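Local coordinates for protein restriction endonuclease (Mycobacterium sp., PDB 4F0Q) that cleaves DNA in a cytosine methylation-dependent manner, working as a tetramer whose subunits pair a PDDEXK-type nuclease region with a probably modification-reading N-terminal region, at residues L141-P155 with E243-A255. Numbering follows the deposited sequence.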
ATOM      1  N   LEU A 141     -20.314 -12.268  23.493  1.00 13.65           N
ATOM      2  CA  LEU A 141     -19.544 -13.491  23.705  1.00 14.54           C
ATOM      3  C   LEU A 141     -18.543 -13.788  22.588  1.00 15.69           C
ATOM      4  O   LEU A 141     -17.548 -14.480  22.806  1.00 13.71           O
ATOM      5  CB  LEU A 141     -20.482 -14.683  23.908  1.00 14.36           C
ATOM      6  CG  LEU A 141     -21.328 -14.645  25.181  1.00 14.22           C
ATOM      7  CD1 LEU A 141     -22.262 -15.842  25.242  1.00 13.23           C
ATOM      8  CD2 LEU A 141     -20.435 -14.594  26.411  1.00 13.39           C
ATOM      9  N   HIS A 142     -18.806 -13.265  21.395  1.00 16.22           N
ATOM     10  CA  HIS A 142     -17.886 -13.427  20.275  1.00 12.15           C
ATOM     11  C   HIS A 142     -16.676 -12.517  20.447  1.00 15.27           C
ATOM     12  O   HIS A 142     -15.674 -12.653  19.745  1.00 15.12           O
ATOM     13  CB  HIS A 142     -18.591 -13.150  18.946  1.00 12.38           C
ATOM     14  CG  HIS A 142     -19.444 -14.283  18.472  1.00  9.92           C
ATOM     15  ND1 HIS A 142     -19.165 -14.996  17.327  1.00 13.15           N
ATOM     16  CD2 HIS A 142     -20.565 -14.835  18.994  1.00 13.40           C
ATOM     17  CE1 HIS A 142     -20.080 -15.934  17.159  1.00 12.58           C
ATOM     18  NE2 HIS A 142     -20.941 -15.858  18.157  1.00 12.76           N
ATOM     19  N   ALA A 143     -16.786 -11.586  21.387  1.00 17.36           N
ATOM     20  CA  ALA A 143     -15.663 -10.752  21.781  1.00 17.17           C
ATOM     21  C   ALA A 143     -15.381 -10.961  23.264  1.00 17.39           C
ATOM     22  O   ALA A 143     -14.953 -10.041  23.961  1.00 17.99           O
ATOM     23  CB  ALA A 143     -15.953  -9.291  21.488  1.00 17.48           C
ATOM     24  N   GLY A 144     -15.632 -12.179  23.736  1.00 17.15           N
ATOM     25  CA  GLY A 144     -15.396 -12.534  25.123  1.00 16.09           C
ATOM     26  C   GLY A 144     -13.946 -12.346  25.526  1.00 17.13           C
ATOM     27  O   GLY A 144     -13.034 -12.701  24.779  1.00 16.70           O
ATOM     28  N   THR A 145     -13.735 -11.789  26.713  1.00 18.00           N
ATOM     29  CA  THR A 145     -12.392 -11.448  27.171  1.00 18.01           C
ATOM     30  C   THR A 145     -11.619 -12.651  27.699  1.00 15.83           C
ATOM     31  O   THR A 145     -10.422 -12.555  27.962  1.00 17.55           O
ATOM     32  CB  THR A 145     -12.427 -10.358  28.257  1.00 14.51           C
ATOM     33  OG1 THR A 145     -13.161 -10.835  29.391  1.00 20.14           O
ATOM     34  CG2 THR A 145     -13.088  -9.099  27.720  1.00 14.73           C
ATOM     35  N   THR A 146     -12.305 -13.777  27.866  1.00 18.81           N
ATOM     36  CA  THR A 146     -11.656 -15.005  28.315  1.00 17.06           C
ATOM     37  C   THR A 146     -12.085 -16.189  27.459  1.00 17.26           C
ATOM     38  O   THR A 146     -13.072 -16.113  26.728  1.00 17.69           O
ATOM     39  CB  THR A 146     -11.984 -15.325  29.787  1.00 15.51           C
ATOM     40  OG1 THR A 146     -13.397 -15.503  29.937  1.00 21.23           O
ATOM     41  CG2 THR A 146     -11.516 -14.204  30.702  1.00 19.22           C
ATOM     42  N   ARG A 147     -11.337 -17.283  27.559  1.00 17.92           N
ATOM     43  CA  ARG A 147     -11.688 -18.514  26.865  1.00 18.06           C
ATOM     44  C   ARG A 147     -13.008 -19.053  27.404  1.00 18.25           C
ATOM     45  O   ARG A 147     -13.800 -19.643  26.669  1.00 18.44           O
ATOM     46  CB  ARG A 147     -10.582 -19.559  27.040  1.00 15.66           C
ATOM     47  CG  ARG A 147     -10.856 -20.872  26.330  1.00 16.23           C
ATOM     48  CD  ARG A 147      -9.731 -21.871  26.533  1.00 21.44           C
ATOM     49  NE  ARG A 147      -9.937 -23.082  25.743  1.00 20.04           N
ATOM     50  CZ  ARG A 147     -10.645 -24.129  26.151  1.00 28.68           C
ATOM     51  NH1 ARG A 147     -11.220 -24.120  27.347  1.00 37.81           N
ATOM     52  NH2 ARG A 147     -10.780 -25.188  25.364  1.00 32.03           N
ATOM     53  N   GLU A 148     -13.239 -18.831  28.694  1.00 18.47           N
ATOM     54  CA  GLU A 148     -14.444 -19.305  29.359  1.00 18.46           C
ATOM     55  C   GLU A 148     -15.693 -18.627  28.801  1.00 21.84           C
ATOM     56  O   GLU A 148     -16.753 -19.246  28.694  1.00 19.93           O
ATOM     57  CB  GLU A 148     -14.345 -19.063  30.865  1.00 22.42           C
ATOM     58  CG  GLU A 148     -15.298 -19.905  31.689  1.00 30.16           C
ATOM     59  CD  GLU A 148     -14.931 -21.376  31.673  1.00 28.07           C
ATOM     60  OE1 GLU A 148     -13.722 -21.688  31.628  1.00 31.73           O
ATOM     61  OE2 GLU A 148     -15.850 -22.220  31.701  1.00 32.24           O
ATOM     62  N   GLU A 149     -15.565 -17.352  28.449  1.00 21.87           N
ATOM     63  CA  GLU A 149     -16.680 -16.610  27.870  1.00 15.25           C
ATOM     64  C   GLU A 149     -16.916 -17.014  26.420  1.00 15.94           C
ATOM     65  O   GLU A 149     -18.058 -17.104  25.971  1.00 17.12           O
ATOM     66  CB  GLU A 149     -16.438 -15.101  27.966  1.00 16.03           C
ATOM     67  CG  GLU A 149     -16.464 -14.558  29.384  1.00 16.89           C
ATOM     68  CD  GLU A 149     -16.324 -13.049  29.435  1.00 16.75           C
ATOM     69  OE1 GLU A 149     -16.128 -12.430  28.368  1.00 17.08           O
ATOM     70  OE2 GLU A 149     -16.410 -12.481  30.544  1.00 21.85           O
ATOM     71  N   ARG A 150     -15.830 -17.262  25.694  1.00 20.91           N
ATOM     72  CA  ARG A 150     -15.917 -17.635  24.287  1.00 17.43           C
ATOM     73  C   ARG A 150     -16.468 -19.047  24.102  1.00 13.51           C
ATOM     74  O   ARG A 150     -16.969 -19.391  23.032  1.00 13.93           O
ATOM     75  CB  ARG A 150     -14.553 -17.494  23.606  1.00 16.12           C
ATOM     76  CG  ARG A 150     -14.055 -16.059  23.533  1.00 14.88           C
ATOM     77  CD  ARG A 150     -12.781 -15.944  22.715  1.00 15.27           C
ATOM     78  NE  ARG A 150     -11.635 -16.559  23.376  1.00 14.91           N
ATOM     79  CZ  ARG A 150     -10.844 -15.930  24.241  1.00 13.60           C
ATOM     80  NH1 ARG A 150     -11.079 -14.663  24.556  1.00 14.06           N
ATOM     81  NH2 ARG A 150      -9.822 -16.565  24.793  1.00 16.75           N
ATOM     82  N   LEU A 151     -16.375 -19.857  25.152  1.00 17.88           N
ATOM     83  CA  LEU A 151     -16.942 -21.202  25.138  1.00 17.94           C
ATOM     84  C   LEU A 151     -18.462 -21.146  25.034  1.00 18.26           C
ATOM     85  O   LEU A 151     -19.093 -22.066  24.514  1.00 17.50           O
ATOM     86  CB  LEU A 151     -16.541 -21.965  26.404  1.00 18.29           C
ATOM     87  CG  LEU A 151     -15.143 -22.583  26.446  1.00 17.39           C
ATOM     88  CD1 LEU A 151     -14.788 -23.006  27.862  1.00 20.82           C
ATOM     89  CD2 LEU A 151     -15.070 -23.770  25.505  1.00 19.28           C
ATOM     90  N   LEU A 152     -19.039 -20.055  25.528  1.00 20.94           N
ATOM     91  CA  LEU A 152     -20.487 -19.883  25.562  1.00 15.20           C
ATOM     92  C   LEU A 152     -21.029 -19.270  24.276  1.00 14.44           C
ATOM     93  O   LEU A 152     -22.227 -19.348  24.005  1.00 16.94           O
ATOM     94  CB  LEU A 152     -20.882 -19.003  26.748  1.00 18.34           C
ATOM     95  CG  LEU A 152     -20.480 -19.505  28.133  1.00 18.41           C
ATOM     96  CD1 LEU A 152     -20.795 -18.458  29.189  1.00 19.44           C
ATOM     97  CD2 LEU A 152     -21.191 -20.810  28.441  1.00 22.71           C
ATOM     98  N   ALA A 153     -20.143 -18.659  23.493  1.00 12.55           N
ATOM     99  CA  ALA A 153     -20.536 -17.960  22.271  1.00 11.73           C
ATOM    100  C   ALA A 153     -21.230 -18.873  21.266  1.00 14.32           C
ATOM    101  O   ALA A 153     -20.657 -19.869  20.823  1.00 15.33           O
ATOM    102  CB  ALA A 153     -19.326 -17.293  21.632  1.00 13.81           C
ATOM    103  N   PRO A 154     -22.475 -18.529  20.901  1.00 15.42           N
ATOM    104  CA  PRO A 154     -23.260 -19.301  19.933  1.00 13.18           C
ATOM    105  C   PRO A 154     -22.779 -19.091  18.500  1.00 13.77           C
ATOM    106  O   PRO A 154     -22.759 -17.958  18.020  1.00 18.98           O
ATOM    107  CB  PRO A 154     -24.673 -18.738  20.105  1.00 12.55           C
ATOM    108  CG  PRO A 154     -24.467 -17.350  20.599  1.00 14.44           C
ATOM    109  CD  PRO A 154     -23.232 -17.391  21.453  1.00 13.15           C
ATOM    110  N   PRO A 155     -22.386 -20.180  17.824  1.00 14.32           N
ATOM    111  CA  PRO A 155     -21.945 -20.135  16.425  1.00 17.16           C
ATOM    112  C   PRO A 155     -23.033 -19.597  15.505  1.00 13.36           C
ATOM    113  O   PRO A 155     -24.206 -19.918  15.688  1.00 15.25           O
ATOM    114  CB  PRO A 155     -21.668 -21.606  16.100  1.00 15.21           C
ATOM    115  CG  PRO A 155     -21.387 -22.238  17.416  1.00 16.82           C
ATOM    116  CD  PRO A 155     -22.272 -21.532  18.396  1.00 15.27           C
ATOM    117  N   GLU A 243     -11.576 -27.318  14.077  1.00 17.55           N
ATOM    118  CA  GLU A 243     -10.337 -26.938  14.749  1.00 18.56           C
ATOM    119  C   GLU A 243     -10.179 -25.422  14.816  1.00 16.77           C
ATOM    120  O   GLU A 243      -9.615 -24.890  15.772  1.00 21.20           O
ATOM    121  CB  GLU A 243      -9.131 -27.558  14.038  1.00 15.97           C
ATOM    122  CG  GLU A 243      -9.076 -29.079  14.091  1.00 26.77           C
ATOM    123  CD  GLU A 243      -8.569 -29.610  15.422  1.00 32.02           C
ATOM    124  OE1 GLU A 243      -8.356 -28.803  16.352  1.00 33.37           O
ATOM    125  OE2 GLU A 243      -8.380 -30.839  15.537  1.00 41.93           O
ATOM    126  N   SER A 244     -10.680 -24.735  13.794  1.00 20.07           N
ATOM    127  CA  SER A 244     -10.598 -23.280  13.724  1.00 18.64           C
ATOM    128  C   SER A 244     -11.390 -22.621  14.848  1.00 17.60           C
ATOM    129  O   SER A 244     -10.948 -21.632  15.438  1.00 15.64           O
ATOM    130  CB  SER A 244     -11.101 -22.783  12.366  1.00 20.31           C
ATOM    131  OG  SER A 244     -12.436 -23.200  12.133  1.00 15.07           O
ATOM    132  N   TRP A 245     -12.562 -23.176  15.143  1.00 17.54           N
ATOM    133  CA  TRP A 245     -13.411 -22.639  16.197  1.00 18.69           C
ATOM    134  C   TRP A 245     -12.794 -22.891  17.567  1.00 15.70           C
ATOM    135  O   TRP A 245     -12.924 -22.075  18.475  1.00 17.11           O
ATOM    136  CB  TRP A 245     -14.816 -23.238  16.132  1.00 12.24           C
ATOM    137  CG  TRP A 245     -15.798 -22.506  16.990  1.00 13.47           C
ATOM    138  CD1 TRP A 245     -16.043 -22.712  18.317  1.00 16.08           C
ATOM    139  CD2 TRP A 245     -16.662 -21.439  16.585  1.00 12.72           C
ATOM    140  NE1 TRP A 245     -17.009 -21.842  18.761  1.00 15.61           N
ATOM    141  CE2 TRP A 245     -17.406 -21.050  17.715  1.00 16.72           C
ATOM    142  CE3 TRP A 245     -16.882 -20.777  15.373  1.00 12.41           C
ATOM    143  CZ2 TRP A 245     -18.352 -20.029  17.672  1.00 16.15           C
ATOM    144  CZ3 TRP A 245     -17.822 -19.766  15.331  1.00 13.55           C
ATOM    145  CH2 TRP A 245     -18.544 -19.398  16.473  1.00 14.47           C
ATOM    146  N   ILE A 246     -12.126 -24.032  17.707  1.00 18.51           N
ATOM    147  CA  ILE A 246     -11.410 -24.359  18.935  1.00 16.66           C
ATOM    148  C   ILE A 246     -10.258 -23.378  19.138  1.00 13.25           C
ATOM    149  O   ILE A 246     -10.040 -22.871  20.246  1.00 18.16           O
ATOM    150  CB  ILE A 246     -10.871 -25.801  18.897  1.00 17.97           C
ATOM    151  CG1 ILE A 246     -12.025 -26.793  18.736  1.00 19.76           C
ATOM    152  CG2 ILE A 246     -10.070 -26.111  20.152  1.00 18.88           C
ATOM    153  CD1 ILE A 246     -11.584 -28.237  18.626  1.00 21.53           C
ATOM    154  N   ARG A 247      -9.533 -23.106  18.057  1.00 14.30           N
ATOM    155  CA  ARG A 247      -8.435 -22.147  18.090  1.00 15.45           C
ATOM    156  C   ARG A 247      -8.936 -20.754  18.451  1.00 14.60           C
ATOM    157  O   ARG A 247      -8.279 -20.028  19.192  1.00 14.58           O
ATOM    158  CB  ARG A 247      -7.698 -22.101  16.750  1.00 17.16           C
ATOM    159  CG  ARG A 247      -6.542 -21.111  16.745  1.00 14.87           C
ATOM    160  CD  ARG A 247      -6.030 -20.816  15.348  1.00 15.05           C
ATOM    161  NE  ARG A 247      -5.163 -19.640  15.346  1.00 18.52           N
ATOM    162  CZ  ARG A 247      -4.581 -19.135  14.265  1.00 19.14           C
ATOM    163  NH1 ARG A 247      -4.766 -19.705  13.081  1.00 21.85           N
ATOM    164  NH2 ARG A 247      -3.811 -18.061  14.366  1.00 21.73           N
ATOM    165  N   TRP A 248     -10.099 -20.379  17.924  1.00 16.52           N
ATOM    166  CA  TRP A 248     -10.685 -19.089  18.268  1.00 13.89           C
ATOM    167  C   TRP A 248     -11.085 -19.038  19.738  1.00 15.55           C
ATOM    168  O   TRP A 248     -10.860 -18.035  20.415  1.00 18.87           O
ATOM    169  CB  TRP A 248     -11.900 -18.769  17.398  1.00 14.59           C
ATOM    170  CG  TRP A 248     -12.646 -17.572  17.902  1.00 16.04           C
ATOM    171  CD1 TRP A 248     -12.322 -16.262  17.702  1.00 14.26           C
ATOM    172  CD2 TRP A 248     -13.827 -17.574  18.713  1.00 15.22           C
ATOM    173  NE1 TRP A 248     -13.232 -15.448  18.330  1.00 18.42           N
ATOM    174  CE2 TRP A 248     -14.167 -16.229  18.957  1.00 17.58           C
ATOM    175  CE3 TRP A 248     -14.633 -18.582  19.250  1.00 14.53           C
ATOM    176  CZ2 TRP A 248     -15.278 -15.866  19.715  1.00 15.69           C
ATOM    177  CZ3 TRP A 248     -15.735 -18.219  20.004  1.00 13.25           C
ATOM    178  CH2 TRP A 248     -16.048 -16.873  20.229  1.00 13.29           C
ATOM    179  N   VAL A 249     -11.690 -20.118  20.221  1.00 12.83           N
ATOM    180  CA  VAL A 249     -12.071 -20.218  21.623  1.00 15.51           C
ATOM    181  C   VAL A 249     -10.847 -20.034  22.516  1.00 18.37           C
ATOM    182  O   VAL A 249     -10.899 -19.313  23.514  1.00 17.25           O
ATOM    183  CB  VAL A 249     -12.761 -21.567  21.932  1.00 15.18           C
ATOM    184  CG1 VAL A 249     -12.772 -21.840  23.425  1.00 15.49           C
ATOM    185  CG2 VAL A 249     -14.177 -21.580  21.373  1.00 12.70           C
ATOM    186  N   ARG A 250      -9.738 -20.662  22.134  1.00 16.74           N
ATOM    187  CA  ARG A 250      -8.501 -20.546  22.903  1.00 14.58           C
ATOM    188  C   ARG A 250      -7.893 -19.143  22.856  1.00 16.61           C
ATOM    189  O   ARG A 250      -7.600 -18.550  23.895  1.00 15.72           O
ATOM    190  CB  ARG A 250      -7.469 -21.574  22.428  1.00 16.35           C
ATOM    191  CG  ARG A 250      -6.195 -21.591  23.263  1.00 20.26           C
ATOM    192  CD  ARG A 250      -5.165 -22.575  22.726  1.00 19.13           C
ATOM    193  NE  ARG A 250      -4.579 -22.136  21.462  1.00 26.39           N
ATOM    194  CZ  ARG A 250      -4.874 -22.660  20.276  1.00 25.63           C
ATOM    195  NH1 ARG A 250      -5.750 -23.651  20.184  1.00 22.63           N
ATOM    196  NH2 ARG A 250      -4.288 -22.195  19.181  1.00 26.94           N
ATOM    197  N   GLN A 251      -7.714 -18.613  21.649  1.00 15.59           N
ATOM    198  CA  GLN A 251      -6.965 -17.373  21.448  1.00 16.76           C
ATOM    199  C   GLN A 251      -7.820 -16.106  21.463  1.00 17.69           C
ATOM    200  O   GLN A 251      -7.426 -15.093  22.040  1.00 20.89           O
ATOM    201  CB  GLN A 251      -6.169 -17.445  20.143  1.00 17.75           C
ATOM    202  CG  GLN A 251      -5.168 -18.587  20.093  1.00 20.66           C
ATOM    203  CD  GLN A 251      -4.405 -18.639  18.786  1.00 25.39           C
ATOM    204  OE1 GLN A 251      -3.538 -19.491  18.593  1.00 29.31           O
ATOM    205  NE2 GLN A 251      -4.725 -17.725  17.875  1.00 23.46           N
ATOM    206  N   GLY A 252      -8.981 -16.157  20.818  1.00 17.66           N
ATOM    207  CA  GLY A 252      -9.855 -15.000  20.749  1.00 13.77           C
ATOM    208  C   GLY A 252      -9.729 -14.257  19.434  1.00 15.56           C
ATOM    209  O   GLY A 252      -9.704 -14.871  18.369  1.00 19.04           O
ATOM    210  N   ARG A 253      -9.641 -12.932  19.508  1.00 20.32           N
ATOM    211  CA  ARG A 253      -9.551 -12.098  18.312  1.00 19.12           C
ATOM    212  C   ARG A 253      -8.246 -12.311  17.551  1.00 15.93           C
ATOM    213  O   ARG A 253      -8.144 -11.977  16.371  1.00 19.77           O
ATOM    214  CB  ARG A 253      -9.705 -10.618  18.669  1.00 21.85           C
ATOM    215  CG  ARG A 253     -11.006 -10.278  19.369  1.00 27.50           C
ATOM    216  CD  ARG A 253     -11.420  -8.847  19.077  1.00 36.61           C
ATOM    217  NE  ARG A 253     -11.633  -8.634  17.647  1.00 40.97           N
ATOM    218  CZ  ARG A 253     -12.776  -8.888  17.017  1.00 33.83           C
ATOM    219  NH1 ARG A 253     -13.814  -9.366  17.691  1.00 32.34           N
ATOM    220  NH2 ARG A 253     -12.881  -8.666  15.714  1.00 30.11           N
ATOM    221  N   LEU A 254      -7.249 -12.864  18.233  1.00 15.15           N
ATOM    222  CA  LEU A 254      -5.948 -13.116  17.626  1.00 18.25           C
ATOM    223  C   LEU A 254      -6.021 -14.223  16.578  1.00 22.78           C
ATOM    224  O   LEU A 254      -5.216 -14.264  15.646  1.00 21.33           O
ATOM    225  CB  LEU A 254      -4.915 -13.477  18.698  1.00 18.42           C
ATOM    226  CG  LEU A 254      -4.229 -12.338  19.462  1.00 24.78           C
ATOM    227  CD1 LEU A 254      -5.214 -11.518  20.286  1.00 18.58           C
ATOM    228  CD2 LEU A 254      -3.128 -12.895  20.351  1.00 22.34           C
ATOM    229  N   ALA A 255      -6.992 -15.117  16.735  1.00 21.33           N
ATOM    230  CA  ALA A 255      -7.143 -16.254  15.834  1.00 17.12           C
ATOM    231  C   ALA A 255      -7.895 -15.882  14.561  1.00 18.58           C
ATOM    232  O   ALA A 255      -7.671 -16.472  13.506  1.00 20.11           O
ATOM    233  CB  ALA A 255      -7.847 -17.399  16.545  1.00 16.37           C
TER
HETATM  234  O   HOH W   1     -13.047 -12.797  19.655  1.00 23.62           O
HETATM  235  O   HOH W   2     -10.128 -24.159  22.786  1.00 18.75           O
HETATM  236  O   HOH W   3     -18.223 -20.937  21.355  1.00 15.87           O
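His142 opens an aromatic cluster with Trp245 and Trp248 that packs the end of helix 130-142 on helix 243-251 in the N-terminal region, a PUA-clan family probably concerned with reading the modified base; helix 147-150 is joined to the last turn of helix 243-251 through its two arginines. The imidazole meets Trp245 through CE1, 3.9 Å from CH2, the ring planes nearly perpendicular at 85°, while NE2 donates in its own ring plane to Pro154 O, linking the end of helix 130-142 to the chain beyond helix 147-150. His142 O lies at the edge of the Trp248 indole, and a water links it to Trp248 NE1. Ile183 of strand 175-193 packs against all three rings.

Thr146 caps helix 147-150, whose first residue, Arg147, runs its extended chain along the last turn of helix 243-251: CG is 3.6 Å from Val249 CG1, and a water accepts from NH2 and donates to Ile246 O. One turn on, Arg150 lays CD over the face of Trp248, and the bend at chi3 (-69°) turns its guanidinium toward the helix C-terminus. There NE and NH2 grip Val249 O side-on from one face of the carbonyl plane, the NE bond being 2.9 Å long; NH2 adds a weak bond to Arg250 O, and NH1 donates to Gly144 O. Gly252 CA lies against one face of the guanidinium and Thr146 O over the other. NH2 also reaches Asn425 O of the second subunit, which brings this arginine into the tetramer interface.

Leu151 CD2 touches Val249 CG1, and Ala153 CB abuts the Trp248 edge. Trp245 NE1 donates to a water, 3.0 Å from its oxygen, that also lies close to Arg150 O and Ala153 O. Last, Pro155 sits on the Trp245 face opposite Trp248, its CB 4.2 Å from the centroid of the six-membered ring in a CH-pi contact.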